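PDB 5FA9: peptide methionine sulfoxide reductase MsrA from Treponema denticola ATCC 35405, which probably reduces both S and R forms of methionine sulfoxide in oxidised proteins back to methionine, as an MsrA-MsrB fusion enzyme served by thioredoxin. Local coordinates for residues F19-G24 / T156-P161; L65-A70 / I239-L244; G10-V15 / D137-Y142. The protein carries 2 engineered substitutions. All blocks are in the same frame, centred on the assembly; numbering follows the deposited sequence.

Contact 1 (F19-G24 / T156-P161)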
ATOM      1  N   PHE B  19      10.482  -4.116 -13.465  1.00 35.68           N
ATOM      2  CA  PHE B  19       9.229  -4.147 -12.717  1.00 38.08           C
ATOM      3  C   PHE B  19       8.434  -2.846 -12.801  1.00 45.24           C
ATOM      4  O   PHE B  19       7.224  -2.841 -12.574  1.00 47.18           O
ATOM      5  CB  PHE B  19       9.500  -4.488 -11.249  1.00 42.48           C
ATOM      6  CG  PHE B  19       9.676  -5.956 -10.994  1.00 37.56           C
ATOM      7  CD1 PHE B  19       8.574  -6.777 -10.814  1.00 38.10           C
ATOM      8  CD2 PHE B  19      10.940  -6.519 -10.938  1.00 36.80           C
ATOM      9  CE1 PHE B  19       8.730  -8.130 -10.584  1.00 41.10           C
ATOM     10  CE2 PHE B  19      11.103  -7.871 -10.707  1.00 37.57           C
ATOM     11  CZ  PHE B  19       9.995  -8.678 -10.530  1.00 41.10           C
ATOM     12  N   ARG B  20       9.106  -1.748 -13.129  1.00 45.18           N
ATOM     13  CA  ARG B  20       8.427  -0.463 -13.261  1.00 43.32           C
ATOM     14  C   ARG B  20       7.515  -0.444 -14.487  1.00 37.09           C
ATOM     15  O   ARG B  20       6.638   0.410 -14.605  1.00 46.75           O
ATOM     16  CB  ARG B  20       9.440   0.681 -13.339  1.00 42.67           C
ATOM     17  CG  ARG B  20      10.171   0.784 -14.667  1.00 52.35           C
ATOM     18  CD  ARG B  20      11.281   1.823 -14.603  1.00 65.25           C
ATOM     19  NE  ARG B  20      10.792   3.126 -14.160  1.00 60.77           N
ATOM     20  CZ  ARG B  20      10.203   4.014 -14.954  1.00 64.72           C
ATOM     21  NH1 ARG B  20      10.024   3.744 -16.240  1.00 68.04           N
ATOM     22  NH2 ARG B  20       9.791   5.175 -14.462  1.00 67.83           N
ATOM     23  N   GLN B  21       7.725  -1.395 -15.393  1.00 37.36           N
ATOM     24  CA  GLN B  21       6.952  -1.470 -16.628  1.00 36.56           C
ATOM     25  C   GLN B  21       5.733  -2.374 -16.483  1.00 34.98           C
ATOM     26  O   GLN B  21       4.929  -2.496 -17.407  1.00 38.13           O
ATOM     27  CB  GLN B  21       7.828  -1.973 -17.775  1.00 38.84           C
ATOM     28  CG  GLN B  21       9.006  -1.079 -18.103  1.00 47.97           C
ATOM     29  CD  GLN B  21       9.815  -1.601 -19.271  1.00 41.90           C
ATOM     30  OE1 GLN B  21       9.407  -1.481 -20.426  1.00 56.22           O
ATOM     31  NE2 GLN B  21      10.967  -2.192 -18.976  1.00 43.18           N
ATOM     32  N   ILE B  22       5.600  -3.006 -15.323  1.00 36.53           N
ATOM     33  CA  ILE B  22       4.526  -3.964 -15.097  1.00 38.26           C
ATOM     34  C   ILE B  22       3.302  -3.293 -14.484  1.00 40.42           C
ATOM     35  O   ILE B  22       3.409  -2.619 -13.460  1.00 39.25           O
ATOM     36  CB  ILE B  22       4.989  -5.116 -14.183  1.00 38.05           C
ATOM     37  CG1 ILE B  22       6.161  -5.859 -14.825  1.00 37.79           C
ATOM     38  CG2 ILE B  22       3.843  -6.074 -13.901  1.00 34.11           C
ATOM     39  CD1 ILE B  22       6.843  -6.837 -13.899  1.00 54.79           C
ATOM     40  N   PRO B  23       2.134  -3.467 -15.123  1.00 35.74           N
ATOM     41  CA  PRO B  23       0.866  -2.912 -14.639  1.00 37.95           C
ATOM     42  C   PRO B  23       0.559  -3.332 -13.205  1.00 36.58           C
ATOM     43  O   PRO B  23       0.822  -4.473 -12.826  1.00 34.28           O
ATOM     44  CB  PRO B  23      -0.164  -3.495 -15.610  1.00 34.05           C
ATOM     45  CG  PRO B  23       0.607  -3.759 -16.855  1.00 33.46           C
ATOM     46  CD  PRO B  23       1.969  -4.186 -16.399  1.00 34.97           C
ATOM     47  N   GLY B  24       0.007  -2.413 -12.420  1.00 36.95           N
ATOM     48  CA  GLY B  24      -0.300  -2.684 -11.029  1.00 33.87           C
ATOM     49  C   GLY B  24       0.794  -2.218 -10.088  1.00 34.20           C
ATOM     50  O   GLY B  24       0.541  -1.957  -8.913  1.00 44.21           O
ATOM     51  N   THR B 156      13.044  -5.169 -22.571  1.00 54.68           N
ATOM     52  CA  THR B 156      11.983  -5.314 -23.562  1.00 59.46           C
ATOM     53  C   THR B 156      11.102  -6.523 -23.259  1.00 51.15           C
ATOM     54  O   THR B 156      10.000  -6.645 -23.794  1.00 53.91           O
ATOM     55  CB  THR B 156      12.550  -5.448 -24.988  1.00 51.04           C
ATOM     56  OG1 THR B 156      13.347  -6.636 -25.081  1.00 55.54           O
ATOM     57  CG2 THR B 156      13.402  -4.238 -25.338  1.00 51.13           C
ATOM     58  N   LEU B 157      11.593  -7.412 -22.398  1.00 48.72           N
ATOM     59  CA  LEU B 157      10.838  -8.594 -21.991  1.00 59.24           C
ATOM     60  C   LEU B 157       9.570  -8.219 -21.231  1.00 46.71           C
ATOM     61  O   LEU B 157       8.564  -8.924 -21.305  1.00 61.81           O
ATOM     62  CB  LEU B 157      11.703  -9.517 -21.130  1.00 55.24           C
ATOM     63  CG  LEU B 157      12.829 -10.271 -21.840  1.00 47.23           C
ATOM     64  CD1 LEU B 157      13.518 -11.224 -20.877  1.00 55.85           C
ATOM     65  CD2 LEU B 157      12.292 -11.021 -23.048  1.00 52.00           C
ATOM     66  N   ALA B 158       9.628  -7.112 -20.496  1.00 48.89           N
ATOM     67  CA  ALA B 158       8.477  -6.622 -19.742  1.00 50.64           C
ATOM     68  C   ALA B 158       7.302  -6.288 -20.658  1.00 53.62           C
ATOM     69  O   ALA B 158       6.151  -6.266 -20.223  1.00 50.28           O
ATOM     70  CB  ALA B 158       8.867  -5.405 -18.917  1.00 49.06           C
ATOM     71  N   LEU B 159       7.601  -6.028 -21.927  1.00 49.48           N
ATOM     72  CA  LEU B 159       6.572  -5.733 -22.916  1.00 55.20           C
ATOM     73  C   LEU B 159       6.339  -6.944 -23.813  1.00 59.07           C
ATOM     74  O   LEU B 159       5.640  -6.861 -24.823  1.00 60.06           O
ATOM     75  CB  LEU B 159       6.965  -4.516 -23.754  1.00 56.18           C
ATOM     76  CG  LEU B 159       7.276  -3.244 -22.963  1.00 60.42           C
ATOM     77  CD1 LEU B 159       7.843  -2.166 -23.874  1.00 47.71           C
ATOM     78  CD2 LEU B 159       6.031  -2.746 -22.244  1.00 51.67           C
ATOM     79  N   LYS B 160       6.933  -8.068 -23.427  1.00 53.15           N
ATOM     80  CA  LYS B 160       6.786  -9.322 -24.158  1.00 52.34           C
ATOM     81  C   LYS B 160       6.071 -10.347 -23.279  1.00 49.93           C
ATOM     82  O   LYS B 160       6.059 -10.204 -22.056  1.00 47.50           O
ATOM     83  CB  LYS B 160       8.158  -9.836 -24.605  1.00 51.21           C
ATOM     84  CG  LYS B 160       8.816  -8.972 -25.671  1.00 60.66           C
ATOM     85  CD  LYS B 160      10.224  -9.445 -25.988  1.00 67.82           C
ATOM     86  CE  LYS B 160      10.853  -8.593 -27.079  1.00 67.60           C
ATOM     87  NZ  LYS B 160      12.237  -9.035 -27.407  1.00 76.25           N
ATOM     88  N   PRO B 161       5.461 -11.377 -23.897  1.00 51.68           N
ATOM     89  CA  PRO B 161       4.697 -12.374 -23.136  1.00 50.73           C
ATOM     90  C   PRO B 161       5.488 -13.034 -22.007  1.00 53.14           C
ATOM     91  O   PRO B 161       6.634 -13.440 -22.201  1.00 44.95           O
ATOM     92  CB  PRO B 161       4.321 -13.406 -24.202  1.00 50.39           C
ATOM     93  CG  PRO B 161       4.248 -12.619 -25.456  1.00 57.32           C
ATOM     94  CD  PRO B 161       5.340 -11.593 -25.350  1.00 51.84           C
TER
HETATM   95  O   HOH W   1       4.564  -4.876 -18.581  1.00 48.27           O
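Gln21 and Ala158 meet side chain to side chain, the methyl CB of Ala158 lying 3.8 Å from CB of Gln21 and also touching CD and NE2 of its amide. Alanine suits this spot because its small CB lets the whole glutamine side chain pass at van der Waals distance. At the far end, OE1 of Gln21 comes 3.8 Å from CG of Leu159, whose isobutyl group crosses the glutamine chain at about a right angle. A water joins the two backbones, donating to Gln21 O at 2.7 Å and to Ala158 O, also at 2.7 Å. The contact is a small surface seam between the turn that leaves helix 12-19 of the MsrA fold, ahead of strand 25-33, and the 3-10 segment that runs through 156-159, on the chain's way to the MsrB part. Beyond this first shell, NE2 of Gln21 is held by the carbonyls of Gly17 and Leu155, so one amide group ties helix 12-19 to the later loop. With CG beside the backbone N (chi1 -62°) and the chain extended beyond it, the amide is carried past Ala158 to Leu159. A type I turn from Phe19 to Ile22, closed by Ile22 N to Phe19 O at 3.2 Å, presents Gln21; on the other side, Leu159 N bonds to Thr156 O. Tyr18 of helix 12-19 also packs on Leu157 and Ala158.

Contact 2 (L65-A70 / I239-L244)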
ATOM      1  N   LEU B  65       0.631 -11.457  -6.489  1.00 38.00           N
ATOM      2  CA  LEU B  65       1.953 -11.855  -6.018  1.00 31.79           C
ATOM      3  C   LEU B  65       2.505 -12.985  -6.881  1.00 33.67           C
ATOM      4  O   LEU B  65       3.711 -13.070  -7.118  1.00 30.76           O
ATOM      5  CB  LEU B  65       1.896 -12.284  -4.551  1.00 32.22           C
ATOM      6  CG  LEU B  65       3.209 -12.742  -3.913  1.00 31.85           C
ATOM      7  CD1 LEU B  65       4.261 -11.646  -3.996  1.00 28.99           C
ATOM      8  CD2 LEU B  65       2.986 -13.171  -2.471  1.00 28.46           C
ATOM      9  N   GLN B  66       1.608 -13.847  -7.350  1.00 33.19           N
ATOM     10  CA  GLN B  66       1.981 -14.974  -8.197  1.00 36.18           C
ATOM     11  C   GLN B  66       2.636 -14.507  -9.493  1.00 41.68           C
ATOM     12  O   GLN B  66       3.665 -15.045  -9.904  1.00 33.24           O
ATOM     13  CB  GLN B  66       0.756 -15.841  -8.510  1.00 31.04           C
ATOM     14  CG  GLN B  66       0.327 -16.769  -7.375  1.00 34.95           C
ATOM     15  CD  GLN B  66      -0.038 -16.023  -6.105  1.00 39.90           C
ATOM     16  OE1 GLN B  66      -0.766 -15.030  -6.140  1.00 34.19           O
ATOM     17  NE2 GLN B  66       0.473 -16.497  -4.973  1.00 36.87           N
ATOM     18  N   GLU B  67       2.041 -13.505 -10.135  1.00 32.99           N
ATOM     19  CA  GLU B  67       2.593 -12.970 -11.374  1.00 33.48           C
ATOM     20  C   GLU B  67       3.918 -12.255 -11.121  1.00 29.48           C
ATOM     21  O   GLU B  67       4.857 -12.384 -11.904  1.00 37.38           O
ATOM     22  CB  GLU B  67       1.602 -12.018 -12.048  1.00 33.01           C
ATOM     23  CG  GLU B  67       2.147 -11.381 -13.322  1.00 29.46           C
ATOM     24  CD  GLU B  67       1.115 -10.555 -14.064  1.00 43.57           C
ATOM     25  OE1 GLU B  67       1.496  -9.855 -15.026  1.00 41.78           O
ATOM     26  OE2 GLU B  67      -0.076 -10.607 -13.691  1.00 44.89           O
ATOM     27  N   LEU B  68       3.986 -11.503 -10.025  1.00 31.02           N
ATOM     28  CA  LEU B  68       5.203 -10.780  -9.668  1.00 38.80           C
ATOM     29  C   LEU B  68       6.376 -11.727  -9.442  1.00 36.41           C
ATOM     30  O   LEU B  68       7.500 -11.450  -9.862  1.00 36.99           O
ATOM     31  CB  LEU B  68       4.976  -9.929  -8.419  1.00 33.85           C
ATOM     32  CG  LEU B  68       4.141  -8.661  -8.598  1.00 39.03           C
ATOM     33  CD1 LEU B  68       4.085  -7.884  -7.296  1.00 32.06           C
ATOM     34  CD2 LEU B  68       4.708  -7.797  -9.713  1.00 35.77           C
ATOM     35  N   LEU B  69       6.110 -12.847  -8.778  1.00 36.57           N
ATOM     36  CA  LEU B  69       7.143 -13.846  -8.541  1.00 38.73           C
ATOM     37  C   LEU B  69       7.475 -14.577  -9.837  1.00 35.90           C
ATOM     38  O   LEU B  69       8.599 -15.040 -10.029  1.00 39.57           O
ATOM     39  CB  LEU B  69       6.702 -14.834  -7.461  1.00 37.88           C
ATOM     40  CG  LEU B  69       6.587 -14.247  -6.053  1.00 38.78           C
ATOM     41  CD1 LEU B  69       6.184 -15.315  -5.049  1.00 35.70           C
ATOM     42  CD2 LEU B  69       7.894 -13.583  -5.643  1.00 35.93           C
ATOM     43  N   ALA B  70       6.489 -14.679 -10.723  1.00 26.60           N
ATOM     44  CA  ALA B  70       6.703 -15.272 -12.037  1.00 34.08           C
ATOM     45  C   ALA B  70       7.648 -14.399 -12.859  1.00 31.45           C
ATOM     46  O   ALA B  70       8.562 -14.904 -13.510  1.00 38.79           O
ATOM     47  CB  ALA B  70       5.380 -15.464 -12.763  1.00 24.01           C
ATOM     48  N   ILE B 239      -6.314 -13.113 -14.741  1.00 29.19           N
ATOM     49  CA  ILE B 239      -5.340 -14.073 -14.236  1.00 32.95           C
ATOM     50  C   ILE B 239      -3.926 -13.498 -14.339  1.00 38.44           C
ATOM     51  O   ILE B 239      -3.081 -13.751 -13.478  1.00 41.97           O
ATOM     52  CB  ILE B 239      -5.435 -15.430 -14.983  1.00 35.77           C
ATOM     53  CG1 ILE B 239      -4.581 -16.492 -14.287  1.00 29.69           C
ATOM     54  CG2 ILE B 239      -5.052 -15.290 -16.454  1.00 30.31           C
ATOM     55  CD1 ILE B 239      -4.795 -17.891 -14.822  1.00 27.67           C
ATOM     56  N   THR B 240      -3.682 -12.712 -15.385  1.00 29.64           N
ATOM     57  CA  THR B 240      -2.421 -11.996 -15.556  1.00 40.31           C
ATOM     58  C   THR B 240      -2.684 -10.591 -16.087  1.00 35.84           C
ATOM     59  O   THR B 240      -3.802 -10.272 -16.490  1.00 34.00           O
ATOM     60  CB  THR B 240      -1.455 -12.722 -16.526  1.00 37.74           C
ATOM     61  OG1 THR B 240      -2.037 -12.773 -17.835  1.00 36.16           O
ATOM     62  CG2 THR B 240      -1.148 -14.136 -16.050  1.00 33.89           C
ATOM     63  N   THR B 241      -1.651  -9.756 -16.087  1.00 38.69           N
ATOM     64  CA  THR B 241      -1.761  -8.403 -16.621  1.00 45.74           C
ATOM     65  C   THR B 241      -1.671  -8.404 -18.144  1.00 48.17           C
ATOM     66  O   THR B 241      -1.867  -7.375 -18.789  1.00 47.68           O
ATOM     67  CB  THR B 241      -0.664  -7.481 -16.057  1.00 42.11           C
ATOM     68  OG1 THR B 241       0.626  -8.004 -16.397  1.00 38.78           O
ATOM     69  CG2 THR B 241      -0.780  -7.375 -14.544  1.00 34.66           C
ATOM     70  N   GLN B 242      -1.376  -9.569 -18.711  1.00 46.41           N
ATOM     71  CA  GLN B 242      -1.163  -9.702 -20.147  1.00 36.61           C
ATOM     72  C   GLN B 242      -2.339 -10.381 -20.841  1.00 43.82           C
ATOM     73  O   GLN B 242      -2.254 -10.735 -22.017  1.00 51.04           O
ATOM     74  CB  GLN B 242       0.120 -10.491 -20.412  1.00 41.32           C
ATOM     75  CG  GLN B 242       1.315 -10.010 -19.609  1.00 39.97           C
ATOM     76  CD  GLN B 242       2.593 -10.734 -19.982  1.00 45.22           C
ATOM     77  OE1 GLN B 242       2.560 -11.801 -20.592  1.00 45.13           O
ATOM     78  NE2 GLN B 242       3.730 -10.154 -19.613  1.00 44.38           N
ATOM     79  N   ALA B 243      -3.433 -10.562 -20.110  1.00 34.65           N
ATOM     80  CA  ALA B 243      -4.576 -11.309 -20.621  1.00 38.38           C
ATOM     81  C   ALA B 243      -5.605 -10.421 -21.314  1.00 43.18           C
ATOM     82  O   ALA B 243      -6.162 -10.797 -22.344  1.00 40.31           O
ATOM     83  CB  ALA B 243      -5.236 -12.087 -19.492  1.00 32.07           C
ATOM     84  N   LEU B 244      -5.857  -9.245 -20.748  1.00 34.80           N
ATOM     85  CA  LEU B 244      -6.958  -8.408 -21.217  1.00 43.42           C
ATOM     86  C   LEU B 244      -6.525  -7.064 -21.792  1.00 42.05           C
ATOM     87  O   LEU B 244      -5.446  -6.554 -21.487  1.00 39.41           O
ATOM     88  CB  LEU B 244      -7.948  -8.161 -20.076  1.00 38.09           C
ATOM     89  CG  LEU B 244      -8.445  -9.390 -19.314  1.00 28.15           C
ATOM     90  CD1 LEU B 244      -9.478  -8.985 -18.277  1.00 35.78           C
ATOM     91  CD2 LEU B 244      -9.016 -10.418 -20.272  1.00 40.17           C
TER
HETATM   92  O   HOH W   2      -1.916 -10.939 -11.909  1.00 33.39           O
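Glu67 reaches from its helix to the backbone and hydroxyl of Thr241, and hydrogen bonding dominates the contact. The hydroxyl OG1 of Thr241 donates to OE1 of Glu67; the modelled 2.5 Å is suspiciously short, so its exact length is doubtful. The amide N of Thr241 gives its hydrogen to OE2 at 3.0 Å, on the syn side and 21° out of the carboxylate plane, with a weak second bond to OE1. Threonine suits the place by its hydroxyl on a short branch, which reaches OE1 while the main-chain N-H, common to almost any residue, meets OE2. Glutamate suits the other side by its length: CG anti to the backbone N (chi1 178°) and an extended chain span the gap from the helix. His71 NE2 is also hydrogen-bonded to OE1, further fixing the carboxylate's rotation. A water donates to OE2 at 2.6 Å and weakly to Ile239 O.

Van der Waals contacts are fewer. CG2 of Thr241 lies 3.4 Å from OE1 of Glu67, while CA of Thr240 approaches OE2 at 3.3 Å. Tyr310 of helix 308-311 packs against Glu67, Ile239 and Thr240.

Thr240 to Ala243 form a type I turn. The contact is a buried, polar interdomain junction between MsrA helix 65-74 and the loop before MsrB strand 244-249.

Contact 3 (G10-V15 / D137-Y142). Engineered in segment 10-15: Ser11 (natural residue Cys). With D1D ((4S,5S)-1,2-dithiane-4,5-diol), chain F.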
ATOM      1  N   GLY B  10      20.090  -9.358  -8.375  1.00 47.87           N
ATOM      2  CA  GLY B  10      21.273  -8.795  -9.001  1.00 44.56           C
ATOM      3  C   GLY B  10      21.297  -7.282  -8.922  1.00 53.88           C
ATOM      4  O   GLY B  10      20.749  -6.696  -7.988  1.00 58.43           O
ATOM      5  N   SER B  11      21.947  -6.653  -9.898  1.00 45.67           N
ATOM      6  CA  SER B  11      22.006  -5.196  -9.976  1.00 50.63           C
ATOM      7  C   SER B  11      20.600  -4.607 -10.025  1.00 40.02           C
ATOM      8  O   SER B  11      19.835  -4.889 -10.948  1.00 37.91           O
ATOM      9  CB  SER B  11      22.814  -4.758 -11.200  1.00 47.27           C
ATOM     10  OG  SER B  11      22.680  -3.368 -11.437  1.00 48.56           O
ATOM     11  N   PHE B  12      20.261  -3.789  -9.031  1.00 44.11           N
ATOM     12  CA  PHE B  12      18.893  -3.295  -8.892  1.00 37.48           C
ATOM     13  C   PHE B  12      18.499  -2.306  -9.985  1.00 38.19           C
ATOM     14  O   PHE B  12      17.331  -1.929 -10.092  1.00 41.26           O
ATOM     15  CB  PHE B  12      18.680  -2.655  -7.510  1.00 39.75           C
ATOM     16  CG  PHE B  12      19.761  -1.690  -7.091  1.00 43.84           C
ATOM     17  CD1 PHE B  12      20.041  -0.556  -7.836  1.00 51.43           C
ATOM     18  CD2 PHE B  12      20.467  -1.900  -5.919  1.00 40.13           C
ATOM     19  CE1 PHE B  12      21.024   0.330  -7.436  1.00 55.63           C
ATOM     20  CE2 PHE B  12      21.450  -1.019  -5.513  1.00 61.41           C
ATOM     21  CZ  PHE B  12      21.728   0.099  -6.272  1.00 59.48           C
ATOM     22  N   TRP B  13      19.469  -1.887 -10.793  1.00 39.83           N
ATOM     23  CA  TRP B  13      19.192  -0.993 -11.911  1.00 38.54           C
ATOM     24  C   TRP B  13      18.258  -1.662 -12.910  1.00 35.30           C
ATOM     25  O   TRP B  13      17.263  -1.076 -13.336  1.00 40.87           O
ATOM     26  CB  TRP B  13      20.490  -0.572 -12.603  1.00 44.90           C
ATOM     27  CG  TRP B  13      21.347   0.340 -11.780  1.00 49.14           C
ATOM     28  CD1 TRP B  13      20.958   1.075 -10.699  1.00 47.90           C
ATOM     29  CD2 TRP B  13      22.740   0.616 -11.973  1.00 51.75           C
ATOM     30  NE1 TRP B  13      22.023   1.791 -10.206  1.00 52.12           N
ATOM     31  CE2 TRP B  13      23.129   1.526 -10.971  1.00 54.04           C
ATOM     32  CE3 TRP B  13      23.696   0.180 -12.896  1.00 48.26           C
ATOM     33  CZ2 TRP B  13      24.431   2.009 -10.864  1.00 55.71           C
ATOM     34  CZ3 TRP B  13      24.989   0.660 -12.788  1.00 49.82           C
ATOM     35  CH2 TRP B  13      25.344   1.565 -11.781  1.00 54.72           C
ATOM     36  N   GLY B  14      18.582  -2.899 -13.271  1.00 31.84           N
ATOM     37  CA  GLY B  14      17.783  -3.650 -14.220  1.00 43.63           C
ATOM     38  C   GLY B  14      16.498  -4.177 -13.612  1.00 39.19           C
ATOM     39  O   GLY B  14      15.458  -4.204 -14.271  1.00 43.10           O
ATOM     40  N   VAL B  15      16.576  -4.600 -12.355  1.00 35.48           N
ATOM     41  CA  VAL B  15      15.415  -5.133 -11.649  1.00 33.25           C
ATOM     42  C   VAL B  15      14.310  -4.085 -11.541  1.00 40.17           C
ATOM     43  O   VAL B  15      13.141  -4.379 -11.796  1.00 41.95           O
ATOM     44  CB  VAL B  15      15.792  -5.624 -10.240  1.00 33.54           C
ATOM     45  CG1 VAL B  15      14.571  -6.185  -9.529  1.00 31.13           C
ATOM     46  CG2 VAL B  15      16.890  -6.672 -10.322  1.00 35.19           C
ATOM     47  N   ASP B 137      19.511   8.863  -4.428  1.00 55.40           N
ATOM     48  CA  ASP B 137      18.683   9.291  -5.554  1.00 58.05           C
ATOM     49  C   ASP B 137      19.360   9.001  -6.889  1.00 55.62           C
ATOM     50  O   ASP B 137      18.695   8.844  -7.914  1.00 56.02           O
ATOM     51  CB  ASP B 137      18.359  10.781  -5.441  1.00 60.00           C
ATOM     52  CG  ASP B 137      17.509  11.101  -4.228  1.00 79.68           C
ATOM     53  OD1 ASP B 137      16.395  10.545  -4.119  1.00 88.82           O
ATOM     54  OD2 ASP B 137      17.953  11.909  -3.386  1.00 88.72           O
ATOM     55  N   TYR B 138      20.688   8.945  -6.863  1.00 54.75           N
ATOM     56  CA  TYR B 138      21.481   8.558  -8.023  1.00 55.05           C
ATOM     57  C   TYR B 138      21.069   7.182  -8.541  1.00 55.34           C
ATOM     58  O   TYR B 138      20.979   6.965  -9.750  1.00 52.64           O
ATOM     59  CB  TYR B 138      22.970   8.570  -7.668  1.00 49.46           C
ATOM     60  CG  TYR B 138      23.885   8.175  -8.804  1.00 51.49           C
ATOM     61  CD1 TYR B 138      24.095   9.026  -9.880  1.00 58.31           C
ATOM     62  CD2 TYR B 138      24.543   6.952  -8.797  1.00 52.48           C
ATOM     63  CE1 TYR B 138      24.933   8.669 -10.921  1.00 57.79           C
ATOM     64  CE2 TYR B 138      25.382   6.586  -9.830  1.00 56.69           C
ATOM     65  CZ  TYR B 138      25.573   7.448 -10.890  1.00 63.19           C
ATOM     66  OH  TYR B 138      26.409   7.087 -11.922  1.00 55.47           O
ATOM     67  N   HIS B 139      20.817   6.259  -7.617  1.00 54.55           N
ATOM     68  CA  HIS B 139      20.456   4.890  -7.970  1.00 51.59           C
ATOM     69  C   HIS B 139      18.956   4.704  -8.190  1.00 47.59           C
ATOM     70  O   HIS B 139      18.512   3.627  -8.591  1.00 44.12           O
ATOM     71  CB  HIS B 139      20.936   3.923  -6.885  1.00 40.49           C
ATOM     72  CG  HIS B 139      22.425   3.881  -6.731  1.00 48.85           C
ATOM     73  ND1 HIS B 139      23.272   3.551  -7.767  1.00 44.92           N
ATOM     74  CD2 HIS B 139      23.217   4.125  -5.660  1.00 60.05           C
ATOM     75  CE1 HIS B 139      24.521   3.593  -7.342  1.00 51.41           C
ATOM     76  NE2 HIS B 139      24.516   3.940  -6.067  1.00 49.02           N
ATOM     77  N   GLN B 140      18.176   5.748  -7.929  1.00 50.68           N
ATOM     78  CA  GLN B 140      16.727   5.673  -8.090  1.00 44.67           C
ATOM     79  C   GLN B 140      16.318   6.019  -9.516  1.00 49.79           C
ATOM     80  O   GLN B 140      16.597   7.119  -9.996  1.00 51.83           O
ATOM     81  CB  GLN B 140      16.026   6.600  -7.096  1.00 44.62           C
ATOM     82  CG  GLN B 140      16.331   6.288  -5.639  1.00 48.18           C
ATOM     83  CD  GLN B 140      15.822   4.923  -5.214  1.00 44.55           C
ATOM     84  OE1 GLN B 140      14.871   4.394  -5.789  1.00 46.08           O
ATOM     85  NE2 GLN B 140      16.458   4.344  -4.202  1.00 46.91           N
ATOM     86  N   ASP B 141      15.646   5.077 -10.177  1.00 51.78           N
ATOM     87  CA  ASP B 141      15.315   5.191 -11.597  1.00 55.41           C
ATOM     88  C   ASP B 141      16.563   5.523 -12.408  1.00 50.61           C
ATOM     89  O   ASP B 141      16.563   6.448 -13.222  1.00 52.84           O
ATOM     90  CB  ASP B 141      14.227   6.243 -11.825  1.00 52.45           C
ATOM     91  CG  ASP B 141      12.833   5.704 -11.566  1.00 67.56           C
ATOM     92  OD1 ASP B 141      12.636   4.478 -11.707  1.00 78.15           O
ATOM     93  OD2 ASP B 141      11.937   6.502 -11.224  1.00 77.42           O
ATOM     94  N   TYR B 142      17.622   4.757 -12.164  1.00 43.22           N
ATOM     95  CA  TYR B 142      18.919   4.977 -12.792  1.00 47.42           C
ATOM     96  C   TYR B 142      18.838   4.896 -14.313  1.00 50.64           C
ATOM     97  O   TYR B 142      19.331   5.778 -15.017  1.00 53.46           O
ATOM     98  CB  TYR B 142      19.934   3.960 -12.262  1.00 46.37           C
ATOM     99  CG  TYR B 142      21.302   4.040 -12.900  1.00 49.76           C
ATOM    100  CD1 TYR B 142      22.271   4.904 -12.407  1.00 51.80           C
ATOM    101  CD2 TYR B 142      21.635   3.234 -13.983  1.00 50.91           C
ATOM    102  CE1 TYR B 142      23.525   4.976 -12.983  1.00 53.52           C
ATOM    103  CE2 TYR B 142      22.886   3.298 -14.565  1.00 55.08           C
ATOM    104  CZ  TYR B 142      23.827   4.170 -14.061  1.00 54.67           C
ATOM    105  OH  TYR B 142      25.076   4.237 -14.637  1.00 61.55           O
TER
HETATM  106  S1  D1D F 401      26.076  -0.068  -6.607  1.00104.65           S
HETATM  107  C1  D1D F 401      24.961   0.041  -7.773  1.00 61.72           C
HETATM  108  C2  D1D F 401      24.739  -1.366  -8.530  1.00 64.79           C
HETATM  109  O2  D1D F 401      23.948  -1.196  -9.494  1.00 52.38           O
HETATM  110  C3  D1D F 401      26.213  -2.023  -9.122  1.00 77.79           C
HETATM  111  O3  D1D F 401      25.993  -3.175  -9.582  1.00 78.36           O
HETATM  112  C4  D1D F 401      27.343  -2.123  -7.975  1.00 81.77           C
HETATM  113  S4  D1D F 401      27.566  -0.721  -7.203  1.00117.93           S
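Trp13 and Tyr142 form the tightly packed part of this contact, a face-to-face stack in which the tryptophan six-membered ring and the tyrosine ring have centroids 3.7 Å apart and planes at 6°. CB of Tyr142 adds a CH-pi contact over the five-membered ring. With CG of Tyr142 anti to its own backbone nitrogen, chi1 177° brings the phenol over the indole face. Tryptophan suits the place because its broad ring can stack while its N-H works at the edge: NE1 of Trp13 donates to ND1 of His139 at 3.3 Å, angle 146°, a somewhat bent bond with ND1 near the indole plane but NE1 tilted from the imidazole plane. The edge of Phe12 points to the face of His139 in an offset edge-to-face pair, CE1 of Phe12 touching CB of His139 at 3.6 Å.

Contact on the opposite indole face is sparser: the dithiane diol presents a single close oxygen, O2, 3.2 Å from OG of Ser11, to which it is hydrogen-bonded. Ser11 is engineered from cysteine at the predicted active-site position; Tyr92 also hydrogen-bonds the ligand.

Ser11 is the N-cap residue of helix 12-19, whose Phe12 packs on strands 25-33 and 51-59, while 137-142 leads from strand 132-134 into helix 142-145.

How the contacts relate
Helix 12-19 connects contact 3 with contact 1: the first holds its start at the ligand pocket, the second follows its end, and their centres are about 16 Å apart. A long, weak ion pair from Arg20 NE to Asp141 OD1, 3.4 Å apart, bridges them. Contacts 1 and 2 are closer, with centres about 10 Å apart, and they touch where CA of Pro161 lies 3.4 Å from OE1 of Gln242. Both contribute residues to a pocket holding dithiothreitol, probably from the crystallisation liquor. Contacts 2 and 3 do not touch: their centres are about 23 Å apart and their nearest atoms about 9 Å, which separates the junction between the MsrA and MsrB parts from the pocket of the dithiane diol.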